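Local coordinates for protein precorrin-6A reductase (Rhodobacter capsulatus, PDB 4X7G) that catalyses the NADPH-dependent reduction of precorrin-6A in cobalamin biosynthesis, holding a reduced precorrin product between two Rossmann-fold domains, at residues 8-11 / 12-15; 182-185 / 186-189; 201-204 / 205-208. All blocks are in the same frame, centred on the assembly; numbering follows the deposited sequence.

Contact 1 (8-11 / 12-15); sequences GGTT and EASR. With 3Y8 (3-[(1R,2S,3S,7S,11S,16S,17R,18R,19R)-2,7,12,18-tetrakis(2-hydroxy-2-oxoethyl)-3,13-bis(3-hydroxy-3-oxopropyl)-1,2,5,7,11,17-hexamethyl-17-(3-oxidanyl-3-oxidanylidene-prop-1-enyl)-3,6,8,10,15,16,18,19,21,24-decahydrocorrin-8-yl]propanoic acid), chain C.
T10 OG1 accepts a hydrogen bond from A13 N at 2.9 Å, with an N-H...O angle of 164°, which makes T10 the N-cap of helix 11-22. The torsion that allows it sets OG1 between the backbone N and the carbonyl carbon (chi1 65°), pointing it at the amides of the first turn. A71 O is a second partner of the same hydroxyl, tying the cap to a neighbouring loop. Two backbone bonds follow it, S14 N to T10 O and R15 N to T11 O, the latter 2.9 Å long.

G8, G9 and the cap form the turn between strand 4-7 and its helix, the place where a Rossmann fold receives its dinucleotide; G8 O is hydrogen-bonded to NADP O3D. Nonpolar packing keeps this turn tight: A13 CB lies 3.5 Å from G8 CA. With a phi of 114°, G9 has a backbone shape that a CB would strain against the preceding carbonyl.

Bonds to the precorrin come from the start of the helix. T11 N donates to O39 of 3Y8 at 3.1 Å, while T11 OG1 donates to O44 at 3.0 Å. O45, the other oxygen of that second carboxylate, takes a bond from S14 OG at 2.8 Å, so two hydroxyls one turn apart hold both its oxygens.

Away from the ligand, T11 CG2, which lies opposite the backbone N, sits over one face of the R15 guanidinium, 3.7 Å from NE. The carboxylate of E12 turns instead to A201 N, through OE2.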
loop_
_atom_site.group_PDB
_atom_site.type_symbol
_atom_site.label_atom_id
_atom_site.label_comp_id
_atom_site.label_asym_id
_atom_site.label_seq_id
_atom_site.Cartn_x
_atom_site.Cartn_y
_atom_site.Cartn_z
ATOM N N GLY A 8 -5.082 -1.583 7.914
ATOM C CA GLY A 8 -3.731 -1.108 7.797
ATOM C C GLY A 8 -2.964 -1.632 6.633
ATOM O O GLY A 8 -3.554 -2.046 5.633
ATOM N N GLY A 9 -1.657 -1.548 6.745
ATOM C CA GLY A 9 -0.749 -2.001 5.710
ATOM C C GLY A 9 0.058 -0.966 5.022
ATOM O O GLY A 9 0.813 -1.275 4.097
ATOM N N THR A 10 -0.112 0.314 5.327
ATOM C CA THR A 10 0.620 1.430 4.824
ATOM C C THR A 10 1.350 2.194 5.825
ATOM O O THR A 10 1.043 2.139 7.055
ATOM C CB THR A 10 -0.303 2.374 4.030
ATOM O OG1 THR A 10 -1.244 2.905 4.960
ATOM C CG2 THR A 10 -1.042 1.717 2.893
ATOM N N THR A 11 2.242 3.117 5.453
ATOM C CA THR A 11 2.913 4.010 6.395
ATOM C C THR A 11 1.819 4.940 6.938
ATOM O O THR A 11 1.848 5.321 8.125
ATOM C CB THR A 11 4.069 4.760 5.766
ATOM O OG1 THR A 11 5.068 3.774 5.411
ATOM C CG2 THR A 11 4.650 5.815 6.648
ATOM N N GLU A 12 0.877 5.368 6.097
ATOM C CA GLU A 12 -0.232 6.189 6.592
ATOM C C GLU A 12 -0.910 5.474 7.763
ATOM O O GLU A 12 -1.271 6.124 8.771
ATOM C CB GLU A 12 -1.190 6.515 5.428
ATOM C CG GLU A 12 -0.602 7.548 4.449
ATOM C CD GLU A 12 0.698 7.114 3.706
ATOM O OE1 GLU A 12 0.778 5.967 3.278
ATOM O OE2 GLU A 12 1.639 7.933 3.594
ATOM N N ALA A 13 -1.251 4.204 7.585
ATOM C CA ALA A 13 -1.895 3.464 8.662
ATOM C C ALA A 13 -1.041 3.465 9.931
ATOM O O ALA A 13 -1.561 3.566 11.049
ATOM C CB ALA A 13 -2.183 2.053 8.256
ATOM N N SER A 14 0.260 3.254 9.799
ATOM C CA SER A 14 1.134 3.270 10.992
ATOM C C SER A 14 1.178 4.580 11.647
ATOM O O SER A 14 1.118 4.648 12.915
ATOM C CB SER A 14 2.551 2.828 10.546
ATOM O OG SER A 14 2.535 1.499 10.098
ATOM N N ARG A 15 1.213 5.665 10.932
ATOM C CA ARG A 15 1.214 6.983 11.514
ATOM C C ARG A 15 -0.111 7.228 12.195
ATOM O O ARG A 15 -0.139 7.844 13.309
ATOM C CB ARG A 15 1.465 8.001 10.454
ATOM C CG ARG A 15 2.897 7.944 9.915
ATOM C CD ARG A 15 3.120 9.100 8.919
ATOM N NE ARG A 15 4.508 9.073 8.416
ATOM C CZ ARG A 15 5.003 9.780 7.368
ATOM N NH1 ARG A 15 4.245 10.605 6.622
ATOM N NH2 ARG A 15 6.301 9.627 7.097
HETATM C C48 3Y8 C . 1.612 -6.834 5.278
HETATM C C47 3Y8 C . 3.564 -5.048 7.081
HETATM C C43 3Y8 C . 5.060 0.886 8.008
HETATM C C42 3Y8 C . 5.498 0.066 6.722
HETATM C C41 3Y8 C . 4.329 0.251 5.773
HETATM C C38 3Y8 C . 3.157 1.443 2.231
HETATM C C37 3Y8 C . 4.528 1.611 2.757
HETATM C C36 3Y8 C . 6.704 0.692 3.600
HETATM C C35 3Y8 C . 6.238 0.442 0.513
HETATM C C32 3Y8 C . 9.068 -0.746 -3.242
HETATM C C31 3Y8 C . 7.492 -0.905 -3.133
HETATM C C2 3Y8 C . 4.649 -2.631 -2.163
HETATM C C1 3Y8 C . 4.468 -3.581 -0.927
HETATM C C4 3Y8 C . 5.261 -1.576 -0.103
HETATM C C5 3Y8 C . 5.549 -0.678 0.854
HETATM C C7 3Y8 C . 5.245 0.279 3.225
HETATM C C8 3Y8 C . 4.617 -0.371 4.411
HETATM C C6 3Y8 C . 5.183 -0.749 2.247
HETATM C C3 3Y8 C . 5.583 -1.547 -1.597
HETATM C C11 3Y8 C . 4.232 -4.144 4.719
HETATM C C12 3Y8 C . 3.471 -5.051 5.548
HETATM C C13 3Y8 C . 2.694 -5.848 4.827
HETATM C C14 3Y8 C . 2.952 -5.556 3.429
HETATM C C15 3Y8 C . 2.339 -6.199 2.375
HETATM C C16 3Y8 C . 2.660 -5.806 0.999
HETATM C C17 3Y8 C . 2.312 -6.618 -0.219
HETATM C C18 3Y8 C . 2.946 -5.753 -1.355
HETATM C C19 3Y8 C . 3.125 -4.296 -0.744
HETATM C C20 3Y8 C . 5.640 -4.561 -0.806
HETATM C C21 3Y8 C . 4.785 -5.928 7.590
HETATM C C24 3Y8 C . 5.741 -4.225 4.973
HETATM C C25 3Y8 C . 5.267 -3.328 -3.389
HETATM C C26 3Y8 C . 3.324 -1.932 -2.502
HETATM O O59 3Y8 C . 6.695 -9.087 -0.152
HETATM C C57 3Y8 C . 5.457 -9.093 0.261
HETATM O O58 3Y8 C . 4.825 -10.060 0.762
HETATM C C56 3Y8 C . 4.689 -7.841 -0.064
HETATM C C55 3Y8 C . 3.136 -7.990 -0.147
HETATM C C54 3Y8 C . 0.825 -6.830 -0.378
HETATM C C60 3Y8 C . 2.167 -5.628 -2.664
HETATM C C61 3Y8 C . 2.070 -6.821 -3.497
HETATM O O62 3Y8 C . 1.187 -6.767 -4.433
HETATM O O63 3Y8 C . 2.830 -7.815 -3.332
HETATM N N24 3Y8 C . 3.001 -4.540 0.702
HETATM N N23 3Y8 C . 3.880 -4.560 3.387
HETATM C C49 3Y8 C . 0.240 -6.148 5.230
HETATM C C50 3Y8 C . -0.925 -6.943 5.719
HETATM O O51 3Y8 C . -0.782 -8.139 6.059
HETATM O O52 3Y8 C . -2.005 -6.257 5.848
HETATM O O23 3Y8 C . 5.491 -5.395 8.470
HETATM O O22 3Y8 C . 4.937 -7.017 7.092
HETATM C C10 3Y8 C . 3.675 -2.698 4.930
HETATM C C9 3Y8 C . 4.353 -1.655 4.111
HETATM N N22 3Y8 C . 4.745 -1.905 2.789
HETATM O O44 3Y8 C . 5.275 2.105 7.946
HETATM O O45 3Y8 C . 4.765 0.256 8.938
HETATM O O39 3Y8 C . 2.383 2.423 2.477
HETATM O O40 3Y8 C . 2.894 0.498 1.492
HETATM N N21 3Y8 C . 4.663 -2.677 0.200
HETATM C C27 3Y8 C . 3.467 -0.847 -3.608
HETATM O O28 3Y8 C . 3.379 -1.248 -4.775
HETATM O O29 3Y8 C . 3.661 0.325 -3.300
HETATM C C30 3Y8 C . 7.127 -1.556 -1.834
HETATM O O34 3Y8 C . 9.699 -1.867 -3.259
HETATM O O33 3Y8 C . 9.343 0.436 -3.451
#

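Contact 2 (182-185 / 186-189); sequences TELL and RSET
E183 carries CG anti to its backbone N (chi1 170°) and then bends at chi2, while R186 bends at both chi2 and chi3; together these turns fold the two chains toward each other along the last turns of helix 178-187. That helix closes in a Schellman motif, T189 leaving it with positive phi (46°) and its N bonded to R186 O at 2.9 Å. In one of the two modelled conformers of R186, the bends give an i to i+3 salt bridge, E183 OE1 to R186 NH2 at 2.7 Å. The carboxylate and guanidinium planes stand 66° apart, and the contact is single: E183 OE2 stays 4.1 Å from R186 NH2.

Backbone bonds carry the helix to its end. R186 N donates to T182 O, S187 N to E183 O, and E188 N to L184 O.

L184 lies against strands 149-154 and 167-171, and L185 against L213 of helix 205-213. The E188 carboxylate leads off to R168 and H149. S187 OG is 3.3 Å from E183 O and also 3.3 Å from L184 O.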
loop_
_atom_site.group_PDB
_atom_site.type_symbol
_atom_site.label_atom_id
_atom_site.label_comp_id
_atom_site.label_asym_id
_atom_site.label_seq_id
_atom_site.Cartn_x
_atom_site.Cartn_y
_atom_site.Cartn_z
ATOM N N THR A 182 18.676 4.829 -3.694
ATOM C CA THR A 182 19.714 5.254 -4.601
ATOM C C THR A 182 20.810 4.214 -4.645
ATOM O O THR A 182 21.275 3.806 -5.731
ATOM C CB THR A 182 20.253 6.656 -4.255
ATOM O OG1 THR A 182 19.201 7.581 -4.323
ATOM C CG2 THR A 182 21.346 7.083 -5.205
ATOM N N GLU A 183 21.285 3.741 -3.511
ATOM C CA GLU A 183 22.351 2.769 -3.503
ATOM C C GLU A 183 21.925 1.481 -4.156
ATOM O O GLU A 183 22.713 0.868 -4.877
ATOM C CB GLU A 183 22.805 2.542 -2.031
ATOM C CG GLU A 183 23.741 1.381 -1.851
ATOM C CD GLU A 183 25.071 1.503 -2.508
ATOM O OE1 GLU A 183 25.444 2.584 -2.839
ATOM O OE2 GLU A 183 25.765 0.495 -2.782
ATOM N N LEU A 184 20.708 1.025 -3.940
ATOM C CA LEU A 184 20.216 -0.177 -4.591
ATOM C C LEU A 184 20.168 -0.036 -6.102
ATOM O O LEU A 184 20.639 -0.906 -6.811
ATOM C CB LEU A 184 18.874 -0.492 -4.009
ATOM C CG LEU A 184 18.224 -1.767 -4.580
ATOM C CD1 LEU A 184 19.147 -2.952 -4.331
ATOM C CD2 LEU A 184 16.849 -1.950 -4.028
ATOM N N LEU A 185 19.580 1.026 -6.571
ATOM C CA LEU A 185 19.451 1.180 -8.030
ATOM C C LEU A 185 20.809 1.306 -8.678
ATOM O O LEU A 185 21.032 0.820 -9.798
ATOM C CB LEU A 185 18.614 2.401 -8.355
ATOM C CG LEU A 185 17.176 2.377 -7.959
ATOM C CD1 LEU A 185 16.444 3.684 -8.267
ATOM C CD2 LEU A 185 16.428 1.315 -8.678
ATOM N N ARG A 186 21.755 2.023 -8.004
ATOM C CA ARG A 186 23.169 1.993 -8.495
ATOM C C ARG A 186 23.819 0.612 -8.498
ATOM O O ARG A 186 24.389 0.153 -9.508
ATOM C CB ARG A 186 23.975 2.933 -7.607
ATOM C CG ARG A 186 23.654 4.403 -7.793
ATOM C CD ARG A 186 24.887 5.299 -7.519
ATOM N NE ARG A 186 25.463 4.952 -6.250
ATOM C CZ ARG A 186 26.501 4.152 -6.040
ATOM N NH1 ARG A 186 27.347 3.725 -7.000
ATOM N NH2 ARG A 186 26.773 3.885 -4.782
ATOM N N SER A 187 23.796 -0.035 -7.407
ATOM C CA SER A 187 24.500 -1.310 -7.265
ATOM C C SER A 187 23.995 -2.373 -8.239
ATOM O O SER A 187 24.783 -3.145 -8.847
ATOM C CB SER A 187 24.449 -1.733 -5.822
ATOM O OG SER A 187 23.242 -2.295 -5.411
ATOM N N GLU A 188 22.697 -2.307 -8.560
ATOM C CA GLU A 188 22.111 -3.201 -9.503
ATOM C C GLU A 188 22.144 -2.705 -10.926
ATOM O O GLU A 188 21.609 -3.400 -11.802
ATOM C CB GLU A 188 20.672 -3.517 -9.106
ATOM C CG GLU A 188 20.142 -4.806 -9.728
ATOM C CD GLU A 188 20.626 -6.132 -9.175
ATOM O OE1 GLU A 188 21.271 -6.039 -8.071
ATOM O OE2 GLU A 188 20.312 -7.237 -9.636
ATOM N N THR A 189 22.690 -1.549 -11.157
ATOM C CA THR A 189 22.712 -0.948 -12.502
ATOM C C THR A 189 21.372 -1.030 -13.223
ATOM O O THR A 189 21.282 -1.333 -14.407
ATOM C CB THR A 189 23.888 -1.464 -13.380
ATOM O OG1 THR A 189 23.875 -2.837 -13.490
ATOM C CG2 THR A 189 25.137 -1.182 -12.672
#

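Contact 3 (201-204 / 205-208); sequences AGAE and AKLI. With 3Y8 (3-[(1R,2S,3S,7S,11S,16S,17R,18R,19R)-2,7,12,18-tetrakis(2-hydroxy-2-oxoethyl)-3,13-bis(3-hydroxy-3-oxopropyl)-1,2,5,7,11,17-hexamethyl-17-(3-oxidanyl-3-oxidanylidene-prop-1-enyl)-3,6,8,10,15,16,18,19,21,24-decahydrocorrin-8-yl]propanoic acid), chain C.
K206 curls back over the start of its own helix, its ammonium shared by a backbone carbonyl and a ligand carboxylate: NZ donates to A203 O at 2.9 Å and to O33 of the bound precorrin, also at 2.9 Å. CG sits between the backbone N and the carbonyl carbon (chi1 58°), and a final bend at chi4 (-70°) brings NZ round to both acceptors. A methionine in its place would probably cost the O33 carboxylate this cationic partner and A203 O this donor.

The loop fits closely against the macrocycle at G202, where a CB would collide with ligand C37. Beside it, the approach of A203 CB to C35 of 3Y8 is unusually short, at 3.1 Å.

At the helix start, E204 O receives L207 N at 2.9 Å from well above its carbonyl plane (44°), and I208 N only weakly. One water spans the turn, donating to A201 O and accepting from A205 N. I208 CD1 meets E204 OE1 at 3.8 Å, their side chains slanting across each other.

The loop follows strand 192-196 of the second parallel sheet; helix 205-213, which it leads into, packs through A205, K206 and I208 on helix 178-187.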
loop_
_atom_site.group_PDB
_atom_site.type_symbol
_atom_site.label_atom_id
_atom_site.label_comp_id
_atom_site.label_asym_id
_atom_site.label_seq_id
_atom_site.Cartn_x
_atom_site.Cartn_y
_atom_site.Cartn_z
ATOM N N ALA A 201 3.941 7.891 1.772
ATOM C CA ALA A 201 5.264 8.310 2.214
ATOM C C ALA A 201 6.277 7.164 2.209
ATOM O O ALA A 201 7.450 7.426 2.056
ATOM C CB ALA A 201 5.147 8.871 3.658
ATOM N N GLY A 202 5.844 5.946 2.413
ATOM C CA GLY A 202 6.739 4.877 2.695
ATOM C C GLY A 202 7.498 4.337 1.519
ATOM O O GLY A 202 8.602 3.773 1.714
ATOM N N ALA A 203 7.034 4.567 0.268
ATOM C CA ALA A 203 7.736 4.020 -0.910
ATOM C C ALA A 203 7.865 5.057 -1.983
ATOM O O ALA A 203 8.117 4.730 -3.142
ATOM C CB ALA A 203 7.096 2.763 -1.361
ATOM N N GLU A 204 7.845 6.357 -1.614
ATOM C CA GLU A 204 8.179 7.414 -2.583
ATOM C C GLU A 204 9.628 7.436 -2.903
ATOM O O GLU A 204 10.049 7.928 -3.992
ATOM C CB GLU A 204 7.727 8.760 -2.018
ATOM C CG GLU A 204 7.797 9.962 -2.853
ATOM C CD GLU A 204 7.152 11.106 -1.998
ATOM O OE1 GLU A 204 7.925 11.852 -1.422
ATOM O OE2 GLU A 204 5.939 11.102 -1.729
ATOM N N ALA A 205 10.448 6.883 -2.016
ATOM C CA ALA A 205 11.909 6.957 -2.190
ATOM C C ALA A 205 12.408 6.521 -3.556
ATOM O O ALA A 205 13.288 7.118 -4.111
ATOM C CB ALA A 205 12.609 6.161 -1.114
ATOM N N LYS A 206 11.797 5.426 -4.101
ATOM C CA LYS A 206 12.290 4.903 -5.340
ATOM C C LYS A 206 12.148 5.916 -6.486
ATOM O O LYS A 206 12.931 5.902 -7.396
ATOM C CB LYS A 206 11.624 3.560 -5.747
ATOM C CG LYS A 206 10.149 3.679 -5.873
ATOM C CD LYS A 206 9.482 2.389 -6.286
ATOM C CE LYS A 206 8.013 2.376 -6.120
ATOM N NZ LYS A 206 7.596 2.366 -4.686
ATOM N N LEU A 207 11.133 6.740 -6.401
ATOM C CA LEU A 207 10.905 7.753 -7.466
ATOM C C LEU A 207 11.962 8.848 -7.409
ATOM O O LEU A 207 12.466 9.316 -8.415
ATOM C CB LEU A 207 9.548 8.407 -7.341
ATOM C CG LEU A 207 8.391 7.468 -7.340
ATOM C CD1 LEU A 207 7.097 8.247 -7.044
ATOM C CD2 LEU A 207 8.296 6.694 -8.649
ATOM N N ILE A 208 12.323 9.257 -6.176
ATOM C CA ILE A 208 13.364 10.290 -6.017
ATOM C C ILE A 208 14.706 9.766 -6.396
ATOM O O ILE A 208 15.526 10.427 -7.061
ATOM C CB ILE A 208 13.277 10.838 -4.569
ATOM C CG1 ILE A 208 11.904 11.386 -4.236
ATOM C CG2 ILE A 208 14.373 11.887 -4.348
ATOM C CD1 ILE A 208 11.514 11.579 -2.770
HETATM C C48 3Y8 C . 1.612 -6.834 5.278
HETATM C C47 3Y8 C . 3.564 -5.048 7.081
HETATM C C43 3Y8 C . 5.060 0.886 8.008
HETATM C C42 3Y8 C . 5.498 0.066 6.722
HETATM C C41 3Y8 C . 4.329 0.251 5.773
HETATM C C38 3Y8 C . 3.157 1.443 2.231
HETATM C C37 3Y8 C . 4.528 1.611 2.757
HETATM C C36 3Y8 C . 6.704 0.692 3.600
HETATM C C35 3Y8 C . 6.238 0.442 0.513
HETATM C C32 3Y8 C . 9.068 -0.746 -3.242
HETATM C C31 3Y8 C . 7.492 -0.905 -3.133
HETATM C C2 3Y8 C . 4.649 -2.631 -2.163
HETATM C C1 3Y8 C . 4.468 -3.581 -0.927
HETATM C C4 3Y8 C . 5.261 -1.576 -0.103
HETATM C C5 3Y8 C . 5.549 -0.678 0.854
HETATM C C7 3Y8 C . 5.245 0.279 3.225
HETATM C C8 3Y8 C . 4.617 -0.371 4.411
HETATM C C6 3Y8 C . 5.183 -0.749 2.247
HETATM C C3 3Y8 C . 5.583 -1.547 -1.597
HETATM C C11 3Y8 C . 4.232 -4.144 4.719
HETATM C C12 3Y8 C . 3.471 -5.051 5.548
HETATM C C13 3Y8 C . 2.694 -5.848 4.827
HETATM C C14 3Y8 C . 2.952 -5.556 3.429
HETATM C C15 3Y8 C . 2.339 -6.199 2.375
HETATM C C16 3Y8 C . 2.660 -5.806 0.999
HETATM C C17 3Y8 C . 2.312 -6.618 -0.219
HETATM C C18 3Y8 C . 2.946 -5.753 -1.355
HETATM C C19 3Y8 C . 3.125 -4.296 -0.744
HETATM C C20 3Y8 C . 5.640 -4.561 -0.806
HETATM C C21 3Y8 C . 4.785 -5.928 7.590
HETATM C C24 3Y8 C . 5.741 -4.225 4.973
HETATM C C25 3Y8 C . 5.267 -3.328 -3.389
HETATM C C26 3Y8 C . 3.324 -1.932 -2.502
HETATM O O59 3Y8 C . 6.695 -9.087 -0.152
HETATM C C57 3Y8 C . 5.457 -9.093 0.261
HETATM O O58 3Y8 C . 4.825 -10.060 0.762
HETATM C C56 3Y8 C . 4.689 -7.841 -0.064
HETATM C C55 3Y8 C . 3.136 -7.990 -0.147
HETATM C C54 3Y8 C . 0.825 -6.830 -0.378
HETATM C C60 3Y8 C . 2.167 -5.628 -2.664
HETATM C C61 3Y8 C . 2.070 -6.821 -3.497
HETATM O O62 3Y8 C . 1.187 -6.767 -4.433
HETATM O O63 3Y8 C . 2.830 -7.815 -3.332
HETATM N N24 3Y8 C . 3.001 -4.540 0.702
HETATM N N23 3Y8 C . 3.880 -4.560 3.387
HETATM C C49 3Y8 C . 0.240 -6.148 5.230
HETATM C C50 3Y8 C . -0.925 -6.943 5.719
HETATM O O51 3Y8 C . -0.782 -8.139 6.059
HETATM O O52 3Y8 C . -2.005 -6.257 5.848
HETATM O O23 3Y8 C . 5.491 -5.395 8.470
HETATM O O22 3Y8 C . 4.937 -7.017 7.092
HETATM C C10 3Y8 C . 3.675 -2.698 4.930
HETATM C C9 3Y8 C . 4.353 -1.655 4.111
HETATM N N22 3Y8 C . 4.745 -1.905 2.789
HETATM O O44 3Y8 C . 5.275 2.105 7.946
HETATM O O45 3Y8 C . 4.765 0.256 8.938
HETATM O O39 3Y8 C . 2.383 2.423 2.477
HETATM O O40 3Y8 C . 2.894 0.498 1.492
HETATM N N21 3Y8 C . 4.663 -2.677 0.200
HETATM C C27 3Y8 C . 3.467 -0.847 -3.608
HETATM O O28 3Y8 C . 3.379 -1.248 -4.775
HETATM O O29 3Y8 C . 3.661 0.325 -3.300
HETATM C C30 3Y8 C . 7.127 -1.556 -1.834
HETATM O O34 3Y8 C . 9.699 -1.867 -3.259
HETATM O O33 3Y8 C . 9.343 0.436 -3.451
HETATM O O HOH W 1 9.864 6.666 0.922
#

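From the N terminus, contact 1 comes first, at the turn from strand 4-7 into helix 11-22 of one parallel sheet domain. Contacts 2 and 3 follow in the other domain, at the end of helix 178-187 and at the entry to helix 205-213. Each is a local turn of continuous chain, so the three lie in series and none nests or crosses. The first helix turn of contact 1 meets the loop of contact 3, with T11 on G202 and R15 NH1 against A201 CB. Both also touch the precorrin, joining the domains around it. Contact 2 touches contact 3 where L185 packs on K206 O, and stays about 16 Å from contact 1 (nearest atoms).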